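Local atomic coordinates of ESX secretion system protein EccC (Thermomonospora curvata, PDB entry 4NH0), a protein that is a membrane-bound ATPase of the ESX (type VII) secretion system, which exports proteins including EsxA and EsxB, and might be its translocase subunit. Residues R322-L326 and F576-V580; R387-L391 and P414-L419; L499-N505 and R517-A521; L770-W775 and I789-A793; T920-I924 and V934-N939. One frame throughout, in Å; residues are numbered along the deposited sequence.

Interaction 1: R322-L326 and F576-V580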
# COMPACT_ATOMS: atom_id res chain seq x y z
N ARG A 322 -39.42 22.47 10.53
CA ARG A 322 -40.11 21.25 10.14
C ARG A 322 -41.39 21.58 9.39
O ARG A 322 -41.70 20.97 8.36
CB ARG A 322 -40.42 20.39 11.36
CG ARG A 322 -39.20 19.91 12.11
CD ARG A 322 -39.59 19.16 13.37
NE ARG A 322 -40.40 17.98 13.08
CZ ARG A 322 -39.91 16.77 12.87
NH1 ARG A 322 -38.60 16.57 12.90
NH2 ARG A 322 -40.72 15.75 12.61
N THR A 323 -42.13 22.55 9.91
CA THR A 323 -43.40 22.95 9.32
C THR A 323 -43.22 23.54 7.93
O THR A 323 -43.99 23.24 7.02
CB THR A 323 -44.12 23.97 10.22
OG1 THR A 323 -44.22 23.46 11.55
CG2 THR A 323 -45.52 24.25 9.69
N LEU A 324 -42.20 24.37 7.77
CA LEU A 324 -41.93 25.01 6.49
C LEU A 324 -41.57 23.99 5.42
O LEU A 324 -42.09 24.03 4.30
CB LEU A 324 -40.81 26.04 6.62
CG LEU A 324 -40.41 26.73 5.32
CD1 LEU A 324 -41.61 27.42 4.69
CD2 LEU A 324 -39.29 27.73 5.56
N VAL A 325 -40.67 23.07 5.76
CA VAL A 325 -40.23 22.04 4.82
C VAL A 325 -41.37 21.10 4.45
O VAL A 325 -41.60 20.84 3.27
CB VAL A 325 -39.06 21.22 5.40
CG1 VAL A 325 -38.77 20.01 4.53
CG2 VAL A 325 -37.82 22.09 5.54
N LEU A 326 -42.08 20.60 5.45
CA LEU A 326 -43.16 19.65 5.23
C LEU A 326 -44.28 20.27 4.39
O LEU A 326 -44.89 19.59 3.57
CB LEU A 326 -43.72 19.15 6.56
CG LEU A 326 -44.79 18.06 6.46
CD1 LEU A 326 -44.24 16.85 5.74
CD2 LEU A 326 -45.30 17.68 7.84
N PHE A 576 -46.87 14.58 11.55
CA PHE A 576 -45.67 14.51 10.72
C PHE A 576 -45.49 13.11 10.15
O PHE A 576 -45.35 12.94 8.94
CB PHE A 576 -44.45 14.91 11.54
CG PHE A 576 -43.17 14.97 10.74
CD1 PHE A 576 -42.36 13.85 10.63
CD2 PHE A 576 -42.79 16.14 10.11
CE1 PHE A 576 -41.19 13.91 9.90
CE2 PHE A 576 -41.62 16.19 9.37
CZ PHE A 576 -40.82 15.08 9.27
N ASP A 577 -45.50 12.11 11.03
CA ASP A 577 -45.31 10.72 10.64
C ASP A 577 -46.38 10.26 9.66
O ASP A 577 -46.09 9.55 8.70
CB ASP A 577 -45.29 9.82 11.87
CG ASP A 577 -44.13 10.12 12.80
OD1 ASP A 577 -43.05 10.50 12.30
OD2 ASP A 577 -44.31 9.97 14.03
N VAL A 578 -47.62 10.66 9.92
CA VAL A 578 -48.75 10.27 9.07
C VAL A 578 -48.58 10.80 7.65
O VAL A 578 -48.84 10.08 6.68
CB VAL A 578 -50.08 10.78 9.65
CG1 VAL A 578 -51.24 10.42 8.73
CG2 VAL A 578 -50.31 10.21 11.04
N VAL A 579 -48.14 12.05 7.53
CA VAL A 579 -47.95 12.66 6.23
C VAL A 579 -46.81 12.01 5.45
O VAL A 579 -47.01 11.51 4.35
CB VAL A 579 -47.67 14.17 6.36
CG1 VAL A 579 -47.26 14.75 5.01
CG2 VAL A 579 -48.89 14.90 6.90
N VAL A 580 -45.62 12.01 6.05
CA VAL A 580 -44.42 11.47 5.40
C VAL A 580 -44.61 10.02 4.96
O VAL A 580 -44.15 9.62 3.89
CB VAL A 580 -43.20 11.56 6.34
CG1 VAL A 580 -41.97 10.98 5.67
CG2 VAL A 580 -42.95 13.00 6.74
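R322 lays its guanidinium over one face of the F576 ring in a cation-pi contact, with CZ 4.0 Å from the centroid of that ring. The planes of the two groups are inclined by 44°, so this is not a flat stack: NH2 dips closest, 3.0 Å above the F576 plane and over its centre. A bend at the third torsion of R322 turns the end of the chain across the ring, while NH1 bonds to the carbonyl O of T349. F576 meets the arginine because CG stands opposite the backbone N (chi1 -176°), which sends the ring away from its own helix toward helix 317-329. The opposite ring face is closed from within the same helix by V580, whose CG2 stands 3.7 Å above the F576 plane, offset toward the rim. L326 packs one turn beyond R322: CD2 is 3.7 Å from F576 CD2, and CD1 is 3.8 Å from V579 CG1. Its branched end can thus serve the aromatic and the valines together.

The short helical segments 322-326 and 576-580 run nearly parallel, at 19°, with axes 12.2 Å apart, a separation bridged by long side chains. Helix 317-329 begins within the predicted P-loop of FtsK 1, at K317 and S318; helix 575-583 comes from the sequence joining FtsK 1 to FtsK 2, consistent with the reported binding of that linker to FtsK 1. Chemically, a mostly buried apolar seam receives one cation, whose charge is probably eased by the aromatic pi cloud and by the T349 carbonyl together.

Interaction 2: R387-L391 and P414-L419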
# COMPACT_ATOMS: atom_id res chain seq x y z
N ARG A 387 -24.99 23.21 -11.84
CA ARG A 387 -26.20 23.87 -12.32
C ARG A 387 -25.91 24.91 -13.41
O ARG A 387 -26.72 25.07 -14.32
CB ARG A 387 -26.95 24.51 -11.15
CG ARG A 387 -27.58 23.52 -10.19
CD ARG A 387 -28.30 24.24 -9.07
NE ARG A 387 -29.75 24.08 -9.16
CZ ARG A 387 -30.42 23.07 -8.61
NH1 ARG A 387 -29.76 22.13 -7.95
NH2 ARG A 387 -31.73 23.00 -8.74
N GLN A 388 -24.81 25.63 -13.26
CA GLN A 388 -24.37 26.63 -14.22
C GLN A 388 -23.99 26.09 -15.57
O GLN A 388 -24.49 26.54 -16.59
CB GLN A 388 -23.11 27.26 -13.66
CG GLN A 388 -23.07 28.76 -13.66
CD GLN A 388 -21.89 29.27 -12.86
OE1 GLN A 388 -20.95 28.54 -12.60
NE2 GLN A 388 -21.94 30.53 -12.46
N GLU A 389 -23.15 25.08 -15.57
CA GLU A 389 -22.74 24.38 -16.79
C GLU A 389 -23.92 23.68 -17.44
O GLU A 389 -23.94 23.50 -18.65
CB GLU A 389 -21.63 23.38 -16.50
CG GLU A 389 -20.25 23.80 -17.02
CD GLU A 389 -20.12 23.65 -18.53
OE1 GLU A 389 -20.69 22.69 -19.10
OE2 GLU A 389 -19.45 24.50 -19.15
N HIS A 390 -24.90 23.29 -16.64
CA HIS A 390 -26.13 22.72 -17.16
C HIS A 390 -26.87 23.79 -17.96
O HIS A 390 -27.44 23.50 -19.01
CB HIS A 390 -27.01 22.19 -16.03
CG HIS A 390 -28.14 21.31 -16.49
ND1 HIS A 390 -28.63 21.32 -17.77
CD2 HIS A 390 -28.87 20.39 -15.81
CE1 HIS A 390 -29.61 20.45 -17.87
NE2 HIS A 390 -29.78 19.86 -16.70
N LEU A 391 -26.86 25.02 -17.47
CA LEU A 391 -27.53 26.13 -18.15
C LEU A 391 -26.72 26.63 -19.35
O LEU A 391 -27.27 27.21 -20.28
CB LEU A 391 -27.79 27.28 -17.18
CG LEU A 391 -28.70 26.96 -16.00
CD1 LEU A 391 -28.77 28.13 -15.03
CD2 LEU A 391 -30.09 26.58 -16.48
N PRO A 414 -34.66 17.70 -19.28
CA PRO A 414 -34.83 17.06 -17.98
C PRO A 414 -35.33 18.07 -16.96
O PRO A 414 -34.96 19.24 -17.04
CB PRO A 414 -33.42 16.57 -17.63
CG PRO A 414 -32.53 17.52 -18.36
CD PRO A 414 -33.24 17.84 -19.64
N PRO A 415 -36.19 17.63 -16.03
CA PRO A 415 -36.62 18.54 -14.97
C PRO A 415 -35.45 18.97 -14.09
O PRO A 415 -34.69 18.12 -13.64
CB PRO A 415 -37.62 17.70 -14.17
CG PRO A 415 -38.07 16.63 -15.11
CD PRO A 415 -36.87 16.33 -15.96
N MET A 416 -35.30 20.27 -13.88
CA MET A 416 -34.31 20.76 -12.94
C MET A 416 -35.00 21.54 -11.83
O MET A 416 -35.39 22.69 -12.02
CB MET A 416 -33.26 21.64 -13.63
CG MET A 416 -32.11 22.03 -12.72
SD MET A 416 -30.86 23.03 -13.54
CE MET A 416 -31.86 24.41 -14.10
N PRO A 417 -35.16 20.90 -10.67
CA PRO A 417 -35.89 21.45 -9.52
C PRO A 417 -35.12 22.57 -8.83
O PRO A 417 -33.90 22.58 -8.86
CB PRO A 417 -36.02 20.25 -8.59
CG PRO A 417 -34.82 19.43 -8.89
CD PRO A 417 -34.59 19.58 -10.37
N THR A 418 -35.84 23.51 -8.23
CA THR A 418 -35.20 24.53 -7.41
C THR A 418 -34.64 23.88 -6.16
O THR A 418 -35.22 22.92 -5.65
CB THR A 418 -36.16 25.66 -7.02
OG1 THR A 418 -37.30 25.11 -6.35
CG2 THR A 418 -36.62 26.42 -8.26
N LEU A 419 -33.52 24.38 -5.66
CA LEU A 419 -32.89 23.80 -4.49
C LEU A 419 -33.08 24.68 -3.26
O LEU A 419 -32.70 25.85 -3.26
CB LEU A 419 -31.40 23.57 -4.74
CG LEU A 419 -30.68 22.79 -3.64
CD1 LEU A 419 -31.33 21.43 -3.46
CD2 LEU A 419 -29.20 22.65 -3.95
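R387 and M416 mark the closest backbone approach, CA to CA 8.7 Å, where a turn of helix 371-394 faces an extended proline-rich segment that enters strand 418-424. M416 is the central side chain. It runs out straight from the backbone, CG opposite the backbone N (chi1 -173°), and then turns at its last torsion (chi3 58°), which brings the methyl CE to 3.7 Å from L391 CD2. The same extension carries SD past the imidazole of H390, 4.5 Å from the ring centroid and oblique to it, as an unbranched, polarisable thioether readily does. H390 also meets P414, whose CG lies at the edge of the imidazole, 4.0 Å from NE2 of H390. Its ring in turn packs edge-to-face with Y403 of helix 400-410, which also touches M416 and L391.

At the other end, the R387 side chain crosses that of L419 at about a right angle, and L419 CB sits 3.6 Å above one face of the R387 guanidinium, toward its rim. The polar end is held chiefly from elsewhere: NH1 forms a salt bridge with E383, one turn back on the same helix, and NE bonds to the carbonyl O of L450.

The contact packs a helix of the FtsK 1 P-loop domain against the start of a central sheet strand, which leads to E425, the inferred active-site residue. Its chemistry is of two kinds: thioether and leucine packing in the buried middle, and beside it an arginine lying over aliphatic carbon, its charge probably offset by E383 and its NE satisfied by the L450 carbonyl.

Interaction 3: L499-N505 and R517-A521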
# COMPACT_ATOMS: atom_id res chain seq x y z
N LEU A 499 -41.43 38.82 23.16
CA LEU A 499 -42.37 37.77 22.79
C LEU A 499 -42.56 36.78 23.93
O LEU A 499 -41.61 36.47 24.65
CB LEU A 499 -41.90 37.04 21.53
CG LEU A 499 -42.13 37.81 20.23
CD1 LEU A 499 -41.49 37.08 19.06
CD2 LEU A 499 -43.62 38.00 19.99
N PRO A 500 -43.80 36.28 24.11
CA PRO A 500 -44.14 35.33 25.17
C PRO A 500 -43.24 34.10 25.16
O PRO A 500 -42.83 33.65 24.09
CB PRO A 500 -45.59 34.96 24.85
CG PRO A 500 -46.12 36.13 24.13
CD PRO A 500 -44.98 36.65 23.31
N PRO A 501 -42.94 33.55 26.35
CA PRO A 501 -42.11 32.35 26.50
C PRO A 501 -42.70 31.15 25.78
O PRO A 501 -41.97 30.22 25.43
CB PRO A 501 -42.10 32.12 28.02
CG PRO A 501 -42.38 33.46 28.60
CD PRO A 501 -43.33 34.12 27.65
N SER A 502 -44.01 31.17 25.56
CA SER A 502 -44.68 30.12 24.81
C SER A 502 -44.15 30.06 23.38
O SER A 502 -44.03 31.09 22.72
CB SER A 502 -46.20 30.34 24.80
OG SER A 502 -46.86 29.33 24.06
N PRO A 503 -43.83 28.85 22.90
CA PRO A 503 -43.26 28.65 21.57
C PRO A 503 -44.28 28.88 20.46
O PRO A 503 -45.47 28.64 20.66
CB PRO A 503 -42.80 27.19 21.60
CG PRO A 503 -43.73 26.54 22.55
CD PRO A 503 -44.01 27.57 23.62
N GLY A 504 -43.81 29.33 19.30
CA GLY A 504 -44.68 29.52 18.15
C GLY A 504 -44.79 30.96 17.70
O GLY A 504 -44.98 31.23 16.51
N ASN A 505 -44.66 31.89 18.64
CA ASN A 505 -44.79 33.31 18.32
C ASN A 505 -43.54 33.87 17.65
O ASN A 505 -42.42 33.47 17.97
CB ASN A 505 -45.10 34.11 19.58
CG ASN A 505 -46.43 33.72 20.20
OD1 ASN A 505 -47.46 34.33 19.91
ND2 ASN A 505 -46.42 32.70 21.05
N ARG A 517 -46.62 40.04 13.17
CA ARG A 517 -46.56 39.03 14.21
C ARG A 517 -47.50 37.89 13.86
O ARG A 517 -48.64 38.11 13.47
CB ARG A 517 -46.92 39.61 15.58
CG ARG A 517 -47.09 38.53 16.64
CD ARG A 517 -47.07 39.08 18.06
NE ARG A 517 -47.33 38.02 19.03
CZ ARG A 517 -47.30 38.19 20.35
NH1 ARG A 517 -47.02 39.38 20.86
NH2 ARG A 517 -47.56 37.17 21.15
N PHE A 518 -47.00 36.67 14.00
CA PHE A 518 -47.79 35.49 13.69
C PHE A 518 -47.62 34.42 14.75
O PHE A 518 -46.92 34.62 15.74
CB PHE A 518 -47.39 34.93 12.33
CG PHE A 518 -46.00 34.36 12.29
CD1 PHE A 518 -45.78 33.01 12.45
CD2 PHE A 518 -44.91 35.19 12.08
CE1 PHE A 518 -44.50 32.49 12.41
CE2 PHE A 518 -43.63 34.68 12.04
CZ PHE A 518 -43.42 33.33 12.21
N LYS A 519 -48.26 33.28 14.53
CA LYS A 519 -48.05 32.13 15.38
C LYS A 519 -47.99 30.87 14.52
O LYS A 519 -48.96 30.50 13.86
CB LYS A 519 -49.15 32.01 16.42
CG LYS A 519 -48.72 31.18 17.59
CD LYS A 519 -49.67 31.23 18.75
CE LYS A 519 -49.07 30.46 19.89
NZ LYS A 519 -48.35 29.27 19.37
N ALA A 520 -46.83 30.22 14.54
CA ALA A 520 -46.57 29.08 13.66
C ALA A 520 -47.49 27.90 13.94
O ALA A 520 -47.89 27.66 15.07
CB ALA A 520 -45.12 28.66 13.78
N ALA A 521 -47.82 27.17 12.88
CA ALA A 521 -48.58 25.94 13.00
C ALA A 521 -47.66 24.80 13.43
O ALA A 521 -46.44 24.95 13.39
CB ALA A 521 -49.27 25.60 11.69
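N505 and K519 form an antiparallel non-hydrogen-bonded pair, CA to CA 4.5 Å, and the packing is tightest around it. Next to the pair, A520 N bonds to G504 O at 2.9 Å, and the CA hydrogen of N505 points to F518 O. The buried N505 amide receives R517 NH2 on OD1 at 3.1 Å, while N505 ND2 makes a weak bond to S502 O. The R517 donor sits well above the amide plane, although OD1 lies close to the guanidinium plane, and the two planes stand at 89°. R517 gets there with a fully extended chain, while L499 CD2 covers its face 3.6 Å above the plane.

G504 adopts backbone angles (phi 117°, psi -31°) at which a CB would jam against the preceding carbonyl O, which calls for glycine. Here the flexible chain of K519 bends at its last torsion, placing NZ 3.2 Å from P503 O, in the carbonyl plane.

The loop side is looser: the side chains of S502 and P503 are exposed and scarcely meet the strand, though P503 touches the predicted P-loop at G316. Two cationic side chains thus donate to neutral oxygens, one amide and one backbone, joining the proline-rich loop to the antiparallel part of the ATPase sheet.

Interaction 4: L770-W775 and I789-A793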
# COMPACT_ATOMS: atom_id res chain seq x y z
N LEU A 770 8.61 -7.83 -6.35
CA LEU A 770 9.36 -8.00 -5.11
C LEU A 770 8.79 -7.10 -4.03
O LEU A 770 8.89 -5.88 -4.11
CB LEU A 770 10.84 -7.70 -5.33
CG LEU A 770 11.74 -7.77 -4.10
CD1 LEU A 770 11.76 -9.18 -3.54
CD2 LEU A 770 13.14 -7.30 -4.43
N VAL A 771 8.18 -7.71 -3.01
CA VAL A 771 7.51 -6.95 -1.97
C VAL A 771 8.32 -6.89 -0.68
O VAL A 771 8.74 -7.92 -0.15
CB VAL A 771 6.13 -7.55 -1.66
CG1 VAL A 771 5.38 -6.67 -0.67
CG2 VAL A 771 5.32 -7.71 -2.93
N VAL A 772 8.53 -5.68 -0.17
CA VAL A 772 9.18 -5.48 1.11
C VAL A 772 8.26 -4.68 2.02
O VAL A 772 7.85 -3.57 1.68
CB VAL A 772 10.53 -4.75 0.97
CG1 VAL A 772 11.15 -4.51 2.33
CG2 VAL A 772 11.47 -5.56 0.09
N ASP A 773 7.92 -5.24 3.18
CA ASP A 773 6.93 -4.64 4.06
C ASP A 773 7.48 -3.44 4.83
O ASP A 773 6.83 -2.40 4.92
CB ASP A 773 6.39 -5.69 5.03
CG ASP A 773 4.99 -5.37 5.51
OD1 ASP A 773 4.57 -4.20 5.42
OD2 ASP A 773 4.30 -6.30 5.98
N ASN A 774 8.68 -3.58 5.39
CA ASN A 774 9.31 -2.48 6.11
C ASN A 774 10.71 -2.23 5.59
O ASN A 774 11.66 -2.91 5.98
CB ASN A 774 9.34 -2.76 7.61
CG ASN A 774 9.63 -1.53 8.44
OD1 ASN A 774 10.28 -0.59 7.99
ND2 ASN A 774 9.16 -1.54 9.68
N TRP A 775 10.83 -1.25 4.70
CA TRP A 775 12.10 -0.93 4.07
C TRP A 775 13.17 -0.54 5.08
O TRP A 775 14.35 -0.81 4.88
CB TRP A 775 11.92 0.19 3.05
CG TRP A 775 13.17 0.54 2.32
CD1 TRP A 775 14.00 1.59 2.57
CD2 TRP A 775 13.74 -0.17 1.21
NE1 TRP A 775 15.05 1.58 1.69
CE2 TRP A 775 14.91 0.52 0.84
CE3 TRP A 775 13.37 -1.31 0.49
CZ2 TRP A 775 15.72 0.10 -0.21
CZ3 TRP A 775 14.17 -1.72 -0.55
CH2 TRP A 775 15.34 -1.02 -0.89
N ILE A 789 18.47 -4.32 -4.14
CA ILE A 789 17.10 -4.08 -4.56
C ILE A 789 16.97 -2.73 -5.26
O ILE A 789 16.11 -2.55 -6.12
CB ILE A 789 16.13 -4.14 -3.35
CG1 ILE A 789 16.18 -5.53 -2.71
CG2 ILE A 789 14.71 -3.83 -3.77
CD1 ILE A 789 15.16 -5.74 -1.61
N THR A 790 17.84 -1.79 -4.90
CA THR A 790 17.82 -0.46 -5.51
C THR A 790 18.09 -0.54 -7.01
O THR A 790 17.40 0.09 -7.81
CB THR A 790 18.86 0.47 -4.87
OG1 THR A 790 18.58 0.60 -3.47
CG2 THR A 790 18.81 1.85 -5.51
N GLN A 791 19.09 -1.33 -7.40
CA GLN A 791 19.42 -1.48 -8.81
C GLN A 791 18.38 -2.30 -9.55
O GLN A 791 18.19 -2.15 -10.75
CB GLN A 791 20.80 -2.11 -8.98
CG GLN A 791 21.89 -1.10 -9.30
CD GLN A 791 23.10 -1.73 -9.97
OE1 GLN A 791 23.74 -2.61 -9.40
NE2 GLN A 791 23.40 -1.28 -11.18
N LEU A 792 17.69 -3.19 -8.82
CA LEU A 792 16.56 -3.92 -9.38
C LEU A 792 15.51 -2.93 -9.87
O LEU A 792 14.95 -3.09 -10.94
CB LEU A 792 15.96 -4.87 -8.35
CG LEU A 792 16.38 -6.34 -8.38
CD1 LEU A 792 17.89 -6.47 -8.26
CD2 LEU A 792 15.69 -7.10 -7.26
N ALA A 793 15.26 -1.91 -9.06
CA ALA A 793 14.27 -0.90 -9.39
C ALA A 793 14.77 0.03 -10.49
O ALA A 793 13.97 0.55 -11.28
CB ALA A 793 13.92 -0.09 -8.15
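W775 presents the edge of its indole to helix 784-795: I789 CG2 lies near the ring plane, 3.9 Å from W775 CZ3, and the hydroxyl of T790 approaches the same rim at a distance. F813 meets the ring from elsewhere, their planes inclined by about 35°, and L805 and S807 of strand 801-807 touch the W775 side chain. CG stands opposite the backbone N (chi1 -178°), which swings the six-membered ring toward the helix, although W775 itself sits just past the strand.

I789 is the hub. Its CD1 reaches L770 CD2 at 3.8 Å and V772 CG2 at 4.1 Å, while CG2 meets both the indole edge and L770; the beta-branched chain can offer an arm to each side. L770 CD2 also meets L792 CD2 at 3.8 Å, the two leucines crossing at about a right angle. L770 and V772, two apart on the strand, point the same way and form an apolar strip for the helix; the axes of segments 770-772 and 789-793 approach to 11.3 Å and run at 132°.

Strand 767-772 is a central parallel strand of FtsK 2 and, followed by D773 and N774, resembles a Walker B strand. D773 touches S670, which binds the magnesium ion, and N774 caps helix 775-781 through weak bonds. Only carbon meets carbon in the core of the contact, so dispersion and the exclusion of water probably account for most of the cohesion; the polar residues gather at the strand's end, on the way to the nucleotide site.

Interaction 5: T920-I924 and V934-N939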
# COMPACT_ATOMS: atom_id res chain seq x y z
N THR A 920 41.61 -28.80 -14.89
CA THR A 920 42.44 -28.94 -13.69
C THR A 920 41.82 -28.25 -12.48
O THR A 920 42.23 -28.49 -11.35
CB THR A 920 43.85 -28.36 -13.92
OG1 THR A 920 43.75 -27.07 -14.53
CG2 THR A 920 44.65 -29.28 -14.83
N ARG A 921 40.83 -27.41 -12.72
CA ARG A 921 40.10 -26.75 -11.63
C ARG A 921 39.24 -27.76 -10.89
O ARG A 921 38.70 -28.69 -11.49
CB ARG A 921 39.24 -25.62 -12.18
CG ARG A 921 40.00 -24.67 -13.08
CD ARG A 921 39.12 -24.19 -14.21
NE ARG A 921 37.98 -23.42 -13.72
CZ ARG A 921 36.91 -23.13 -14.46
NH1 ARG A 921 36.84 -23.54 -15.71
NH2 ARG A 921 35.92 -22.42 -13.94
N ILE A 922 39.11 -27.57 -9.58
CA ILE A 922 38.35 -28.51 -8.75
C ILE A 922 37.18 -27.82 -8.06
O ILE A 922 37.38 -27.02 -7.14
CB ILE A 922 39.25 -29.16 -7.68
CG1 ILE A 922 40.53 -29.70 -8.32
CG2 ILE A 922 38.50 -30.26 -6.96
CD1 ILE A 922 41.52 -30.24 -7.31
N PRO A 923 35.95 -28.13 -8.49
CA PRO A 923 34.76 -27.59 -7.83
C PRO A 923 34.60 -28.16 -6.43
O PRO A 923 34.78 -29.36 -6.24
CB PRO A 923 33.62 -28.03 -8.75
CG PRO A 923 34.14 -29.25 -9.42
CD PRO A 923 35.61 -29.01 -9.61
N ILE A 924 34.26 -27.32 -5.46
CA ILE A 924 34.09 -27.77 -4.09
C ILE A 924 32.67 -27.52 -3.60
O ILE A 924 32.26 -28.04 -2.56
CB ILE A 924 35.08 -27.07 -3.14
CG1 ILE A 924 34.85 -25.56 -3.15
CG2 ILE A 924 36.51 -27.40 -3.53
CD1 ILE A 924 35.79 -24.80 -2.24
N VAL A 934 31.87 -23.28 -7.31
CA VAL A 934 33.05 -22.58 -6.81
C VAL A 934 34.27 -23.47 -6.97
O VAL A 934 34.28 -24.60 -6.49
CB VAL A 934 32.88 -22.17 -5.33
CG1 VAL A 934 34.17 -21.58 -4.79
CG2 VAL A 934 31.74 -21.18 -5.18
N TYR A 935 35.30 -22.96 -7.63
CA TYR A 935 36.45 -23.78 -7.99
C TYR A 935 37.70 -23.46 -7.19
O TYR A 935 37.84 -22.38 -6.62
CB TYR A 935 36.77 -23.62 -9.48
CG TYR A 935 35.63 -24.02 -10.40
CD1 TYR A 935 35.42 -25.34 -10.74
CD2 TYR A 935 34.79 -23.06 -10.93
CE1 TYR A 935 34.39 -25.70 -11.58
CE2 TYR A 935 33.76 -23.41 -11.77
CZ TYR A 935 33.56 -24.73 -12.10
OH TYR A 935 32.53 -25.08 -12.93
N LEU A 936 38.62 -24.43 -7.15
CA LEU A 936 39.95 -24.23 -6.61
C LEU A 936 40.98 -24.57 -7.68
O LEU A 936 41.06 -25.71 -8.13
CB LEU A 936 40.18 -25.10 -5.37
CG LEU A 936 39.47 -24.67 -4.09
CD1 LEU A 936 39.83 -25.63 -2.96
CD2 LEU A 936 39.84 -23.25 -3.72
N ASP A 937 41.76 -23.58 -8.09
CA ASP A 937 42.75 -23.79 -9.14
C ASP A 937 44.17 -23.72 -8.59
O ASP A 937 44.70 -22.64 -8.34
CB ASP A 937 42.56 -22.75 -10.25
CG ASP A 937 43.48 -22.98 -11.43
OD1 ASP A 937 43.57 -22.09 -12.29
OD2 ASP A 937 44.12 -24.05 -11.49
N PHE A 938 44.78 -24.89 -8.40
CA PHE A 938 46.10 -24.98 -7.79
C PHE A 938 47.23 -24.60 -8.75
O PHE A 938 48.40 -24.82 -8.45
CB PHE A 938 46.34 -26.39 -7.26
CG PHE A 938 45.50 -26.74 -6.06
CD1 PHE A 938 45.70 -26.09 -4.85
CD2 PHE A 938 44.52 -27.71 -6.14
CE1 PHE A 938 44.94 -26.41 -3.75
CE2 PHE A 938 43.75 -28.02 -5.04
CZ PHE A 938 43.96 -27.37 -3.84
N ASN A 939 46.87 -24.04 -9.90
CA ASN A 939 47.87 -23.53 -10.83
C ASN A 939 48.04 -22.03 -10.65
O ASN A 939 49.01 -21.44 -11.13
CB ASN A 939 47.48 -23.84 -12.28
CG ASN A 939 47.61 -25.32 -12.61
OD1 ASN A 939 48.41 -26.03 -12.01
ND2 ASN A 939 46.82 -25.78 -13.57
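I922 and L936 bond to each other twice, I922 N to L936 O at 3.1 Å and L936 N to I922 O at 2.9 Å, and I924 N adds a third backbone bond to V934 O at 2.9 Å. Between them, P923 faces Y935 in a non-hydrogen-bonded pair, a position that asks no N-H of the proline; its CB packs on Y935 CE1 at 3.7 Å. Over the tyrosine ring comes R921, a cation-pi contact with CZ 4.2 Å from the Y935 centroid. NH2 hovers 3.1 Å above the ring plane toward its rim, the groups inclined by 53°. Two bends along the R921 chain fold it back over the ring in this crystal, where the exposed R921 also touches a neighbouring molecule.

This is the antiparallel beta hairpin 922-927/933-936 of FtsK 3, and its faces differ. P923 and Y935 share one with the arginine. I922 and L936 share the other, where I924 CG2 meets L936 CD1 at 3.8 Å and I922 CD1 reaches the edge of F938.

Past the strand, D937 OD2 accepts N939 N in an Asx turn that brackets F938, whose ring meets F1041 edge-to-face. Farther out, I965 and I961 of helix 954-968 pack on I922 and L936 respectively, and F1130 on I924, V934 and L936. I924 also pairs through its backbone with A1143, beside T1142, both of the third ATP site.

Interactions 1, 2 and 3 lie around the first ATPase unit, interaction 1 adding a helix from the following sequence and closing a loop in which interactions 2 and 3 are nested. Interactions 1 and 3 touch, T323 OG1 lying 3.2 Å from A521 O in a probable hydrogen bond, and both come near the predicted P-loop, R322 about 5 Å from S318 and P503 about 4 Å from G316, side chain to side chain. Interactions 2 and 3 reach the same sheet. Interaction 4 sits in FtsK 2, the V772 side chain about 10 Å from magnesium; interaction 5, in FtsK 3, brings the I924 side chain to about 9 Å from ATP. Centres of interactions 3 and 5 are 107 Å apart.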